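Local coordinates for protein ribonucleoside-diphosphate reductase subunit beta (PDB 4N83) that carries the dinuclear metal site, here dimanganese, of a class Ib ribonucleotide reductase, which probably makes the deoxyribonucleotides needed for DNA synthesis, at residues 20-23 / 24-28; 227-230 / 231-235. All blocks are in the same frame, centred on the assembly; numbering follows the deposited sequence.

Interaction 1. Residues 20-23 / 24-28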
loop_
_atom_site.group_PDB
_atom_site.type_symbol
_atom_site.label_atom_id
_atom_site.label_comp_id
_atom_site.label_asym_id
_atom_site.label_seq_id
_atom_site.Cartn_x
_atom_site.Cartn_y
_atom_site.Cartn_z
ATOM N N SER A 20 -6.758 3.884 15.327
ATOM C CA SER A 20 -5.547 4.563 15.781
ATOM C C SER A 20 -4.302 4.178 14.983
ATOM O O SER A 20 -3.448 5.026 14.724
ATOM C CB SER A 20 -5.313 4.300 17.273
ATOM O OG SER A 20 -5.307 2.915 17.557
ATOM N N THR A 21 -4.200 2.908 14.599
ATOM C CA THR A 21 -3.038 2.428 13.846
ATOM C C THR A 21 -3.018 2.992 12.428
ATOM O O THR A 21 -1.952 3.295 11.891
ATOM C CB THR A 21 -2.989 0.891 13.778
ATOM O OG1 THR A 21 -3.183 0.344 15.089
ATOM C CG2 THR A 21 -1.641 0.428 13.229
ATOM N N TRP A 22 -4.197 3.119 11.823
ATOM C CA TRP A 22 -4.327 3.781 10.529
ATOM C C TRP A 22 -3.935 5.254 10.649
ATOM O O TRP A 22 -3.123 5.749 9.868
ATOM C CB TRP A 22 -5.759 3.652 10.002
ATOM C CG TRP A 22 -6.016 4.425 8.743
ATOM C CD1 TRP A 22 -6.436 5.718 8.650
ATOM C CD2 TRP A 22 -5.877 3.951 7.398
ATOM N NE1 TRP A 22 -6.565 6.082 7.332
ATOM C CE2 TRP A 22 -6.230 5.015 6.542
ATOM C CE3 TRP A 22 -5.487 2.731 6.831
ATOM C CZ2 TRP A 22 -6.203 4.899 5.153
ATOM C CZ3 TRP A 22 -5.462 2.618 5.447
ATOM C CH2 TRP A 22 -5.820 3.695 4.626
ATOM N N GLU A 23 -4.517 5.939 11.631
ATOM C CA GLU A 23 -4.213 7.345 11.891
ATOM C C GLU A 23 -2.713 7.580 12.027
ATOM O O GLU A 23 -2.139 8.390 11.300
ATOM C CB GLU A 23 -4.914 7.823 13.165
ATOM C CG GLU A 23 -6.392 8.139 12.986
ATOM C CD GLU A 23 -7.072 8.560 14.279
ATOM O OE1 GLU A 23 -6.526 8.282 15.372
ATOM O OE2 GLU A 23 -8.163 9.166 14.201
ATOM N N LYS A 24 -2.091 6.856 12.953
ATOM C CA LYS A 24 -0.673 7.033 13.260
ATOM C C LYS A 24 0.223 6.805 12.048
ATOM O O LYS A 24 1.109 7.611 11.771
ATOM C CB LYS A 24 -0.252 6.103 14.402
ATOM C CG LYS A 24 1.222 6.204 14.773
ATOM C CD LYS A 24 1.454 6.019 16.264
ATOM C CE LYS A 24 1.132 7.291 17.036
ATOM N NZ LYS A 24 1.427 7.156 18.488
ATOM N N LEU A 25 -0.013 5.712 11.328
ATOM C CA LEU A 25 0.823 5.360 10.179
ATOM C C LEU A 25 0.651 6.328 9.011
ATOM O O LEU A 25 1.634 6.716 8.378
ATOM C CB LEU A 25 0.545 3.925 9.722
ATOM C CG LEU A 25 1.095 2.811 10.618
ATOM C CD1 LEU A 25 0.442 1.477 10.287
ATOM C CD2 LEU A 25 2.609 2.710 10.494
ATOM N N THR A 26 -0.589 6.718 8.728
ATOM C CA THR A 26 -0.860 7.695 7.674
ATOM C C THR A 26 -0.274 9.067 8.018
ATOM O O THR A 26 0.249 9.763 7.147
ATOM C CB THR A 26 -2.370 7.842 7.410
ATOM O OG1 THR A 26 -3.057 8.080 8.647
ATOM C CG2 THR A 26 -2.919 6.585 6.746
ATOM N N GLU A 27 -0.369 9.450 9.289
ATOM C CA GLU A 27 0.289 10.661 9.782
ATOM C C GLU A 27 1.815 10.527 9.728
ATOM O O GLU A 27 2.524 11.524 9.587
ATOM C CB GLU A 27 -0.157 10.979 11.213
ATOM C CG GLU A 27 -1.563 11.551 11.319
ATOM C CD GLU A 27 -2.006 11.773 12.757
ATOM O OE1 GLU A 27 -1.496 11.082 13.667
ATOM O OE2 GLU A 27 -2.874 12.642 12.983
ATOM N N GLN A 28 2.309 9.293 9.840
ATOM C CA GLN A 28 3.740 9.002 9.712
ATOM C C GLN A 28 4.156 8.675 8.268
ATOM O O GLN A 28 5.057 7.864 8.049
ATOM C CB GLN A 28 4.132 7.842 10.637
ATOM C CG GLN A 28 4.188 8.198 12.114
ATOM C CD GLN A 28 4.565 7.014 12.988
ATOM O OE1 GLN A 28 5.122 6.022 12.508
ATOM N NE2 GLN A 28 4.269 7.111 14.279
#
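W22 and T26 meet one turn apart near the end of helix 16-27, an i to i+4 contact in the N-terminal part of a small subunit of the ferritin-like superfamily, and T26 illustrates how a threonine can divide its two branches between backbone and ring. Its CB sits against the carbonyl oxygen of W22. From there OG1 turns back between the residue's own backbone N and carbonyl carbon (chi1 51°), which sets it 2.6 Å from W22 O and 2.8 Å from E23 O. Both carbonyls also receive the regular helical bonds, T26 N to W22 O at 2.9 Å and E27 N to E23 O. The other branch, CG2, comes over one face of the indole, 3.8 Å from the centroid of the five-membered ring and 16° off its normal, a CH-pi contact in which NE1 and CE2 are the nearest ring atoms. W10 meets the same indole at a steep angle, while K102 of the second subunit packs on W22 and L31 of that subunit on T26. On the inward side, T21 and L25 lie side by side against helix 84-111, and L25 also touches the metal-site residue H194 of helix 178-206. There the methyl CG2 of T21 stands 3.8 Å from CD1 of L25.

Interaction 2. Residues 227-230 / 231-235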
loop_
_atom_site.group_PDB
_atom_site.type_symbol
_atom_site.label_atom_id
_atom_site.label_comp_id
_atom_site.label_asym_id
_atom_site.label_seq_id
_atom_site.Cartn_x
_atom_site.Cartn_y
_atom_site.Cartn_z
ATOM N N THR A 227 17.597 -19.839 16.565
ATOM C CA THR A 227 18.159 -20.143 15.243
ATOM C C THR A 227 18.498 -18.867 14.471
ATOM O O THR A 227 19.553 -18.784 13.836
ATOM C CB THR A 227 17.192 -20.991 14.389
ATOM O OG1 THR A 227 16.766 -22.138 15.134
ATOM C CG2 THR A 227 17.867 -21.452 13.098
ATOM N N LEU A 228 17.595 -17.888 14.523
ATOM C CA LEU A 228 17.812 -16.586 13.885
ATOM C C LEU A 228 18.896 -15.784 14.600
ATOM O O LEU A 228 19.631 -15.032 13.964
ATOM C CB LEU A 228 16.512 -15.776 13.848
ATOM C CG LEU A 228 15.430 -16.289 12.895
ATOM C CD1 LEU A 228 14.090 -15.641 13.210
ATOM C CD2 LEU A 228 15.818 -16.042 11.445
ATOM N N TYR A 229 18.982 -15.945 15.919
ATOM C CA TYR A 229 20.015 -15.289 16.724
ATOM C C TYR A 229 21.405 -15.858 16.433
ATOM O O TYR A 229 22.376 -15.106 16.322
ATOM C CB TYR A 229 19.689 -15.424 18.216
ATOM C CG TYR A 229 20.767 -14.897 19.141
ATOM C CD1 TYR A 229 21.086 -13.542 19.172
ATOM C CD2 TYR A 229 21.461 -15.754 19.994
ATOM C CE1 TYR A 229 22.070 -13.057 20.019
ATOM C CE2 TYR A 229 22.445 -15.278 20.844
ATOM C CZ TYR A 229 22.746 -13.930 20.853
ATOM O OH TYR A 229 23.722 -13.459 21.696
ATOM N N GLU A 230 21.492 -17.182 16.306
ATOM C CA GLU A 230 22.765 -17.854 16.039
ATOM C C GLU A 230 23.301 -17.499 14.650
ATOM O O GLU A 230 24.495 -17.248 14.487
ATOM C CB GLU A 230 22.612 -19.373 16.180
ATOM C CG GLU A 230 23.930 -20.121 16.322
ATOM C CD GLU A 230 23.747 -21.569 16.741
ATOM O OE1 GLU A 230 22.701 -22.166 16.409
ATOM O OE2 GLU A 230 24.655 -22.114 17.403
ATOM N N ASN A 231 22.412 -17.474 13.658
ATOM C CA ASN A 231 22.771 -17.039 12.303
ATOM C C ASN A 231 23.128 -15.552 12.230
ATOM O O ASN A 231 23.955 -15.152 11.408
ATOM C CB ASN A 231 21.645 -17.352 11.307
ATOM C CG ASN A 231 21.776 -18.736 10.694
ATOM O OD1 ASN A 231 22.736 -19.017 9.977
ATOM N ND2 ASN A 231 20.806 -19.604 10.967
ATOM N N GLU A 232 22.505 -14.741 13.085
ATOM C CA GLU A 232 22.787 -13.304 13.132
ATOM C C GLU A 232 24.167 -13.038 13.731
ATOM O O GLU A 232 24.849 -12.095 13.329
ATOM C CB GLU A 232 21.715 -12.556 13.934
ATOM C CG GLU A 232 21.590 -11.078 13.585
ATOM C CD GLU A 232 20.995 -10.838 12.204
ATOM O OE1 GLU A 232 20.170 -11.659 11.747
ATOM O OE2 GLU A 232 21.350 -9.818 11.576
ATOM N N GLU A 233 24.569 -13.869 14.690
ATOM C CA GLU A 233 25.917 -13.801 15.260
ATOM C C GLU A 233 26.993 -14.133 14.217
ATOM O O GLU A 233 28.132 -13.675 14.328
ATOM C CB GLU A 233 26.041 -14.728 16.476
ATOM C CG GLU A 233 25.349 -14.199 17.725
ATOM C CD GLU A 233 25.329 -15.201 18.867
ATOM O OE1 GLU A 233 24.895 -16.353 18.650
ATOM O OE2 GLU A 233 25.737 -14.833 19.989
ATOM N N GLY A 234 26.627 -14.930 13.213
ATOM C CA GLY A 234 27.503 -15.201 12.074
ATOM C C GLY A 234 27.604 -14.011 11.133
ATOM O O GLY A 234 28.690 -13.686 10.650
ATOM N N TYR A 235 26.469 -13.366 10.872
ATOM C CA TYR A 235 26.415 -12.175 10.018
ATOM C C TYR A 235 27.051 -10.960 10.700
ATOM O O TYR A 235 27.654 -10.115 10.036
ATOM C CB TYR A 235 24.962 -11.866 9.629
ATOM C CG TYR A 235 24.794 -10.673 8.708
ATOM C CD1 TYR A 235 25.077 -10.772 7.348
ATOM C CD2 TYR A 235 24.344 -9.449 9.196
ATOM C CE1 TYR A 235 24.923 -9.684 6.503
ATOM C CE2 TYR A 235 24.185 -8.356 8.358
ATOM C CZ TYR A 235 24.476 -8.479 7.013
ATOM O OH TYR A 235 24.319 -7.395 6.179
#
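Within the long helix 211-240, Y229 and E233 are an i to i+4 pair that brings a glutamate over the face of a tyrosine. The ring reaches along the helix because its CG stands anti to the backbone N (chi1 174°). E233 crosses above it with an extended chain: CG lies 4.2 Å from the ring centroid and close to its normal, a CH-pi contact, and CD follows 3.4 Å above the plane, shifted toward the rim. The carboxylate is not parallel to the ring but turned 32° from it. Both of its oxygens lie near CE2; OE2 reaches further, past CZ, to 3.0 Å from OH of Y229. That hydroxyl is hydrogen-bonded to NH1 of R254, whose positive charge would probably ease the approach of the carboxylate.

A second pair, T227 and N231, runs side by side and shows a side chain adding to the backbone ladder. T227 O is gripped twice by a single residue, accepting from N231 N at 3.1 Å and from N231 ND2 at 3.2 Å, the two donors arriving from opposite faces of the carbonyl plane. The hydrogen bond from ND2 is the more bent, with 141° at the hydrogen.

Several side chains join the helix to its neighbours: L228 and E232 pack on L160 of helix 148-160, E232 OE2 bonds to the hydroxyl of S163 in helix 162-173, the bond from Y229 to R254 reaches helix 246-263, and Y235 lies against helix 128-143, where K133 makes a cation-pi contact with its ring.

In the fold
Interaction 1 comes first along the chain, in the short N-terminal helix 16-27; interaction 2 follows some two hundred residues later in helix 211-240. Both belong to the same ferritin-like helical fold, yet they lie on opposite sides of the chain's centre, with centres about 33 Å apart and nearest atoms about 22 Å apart. The manganese ions lie between these outer layers. Helix 16-27 covers helices 84-111 and 178-206, both of which supply metal ligands, and the side chain of L25 is about 8 Å from a manganese ion. Interaction 2 is more remote: the side chain of E232 is about 14 Å from one, behind helix 148-160, which carries the ligand E157.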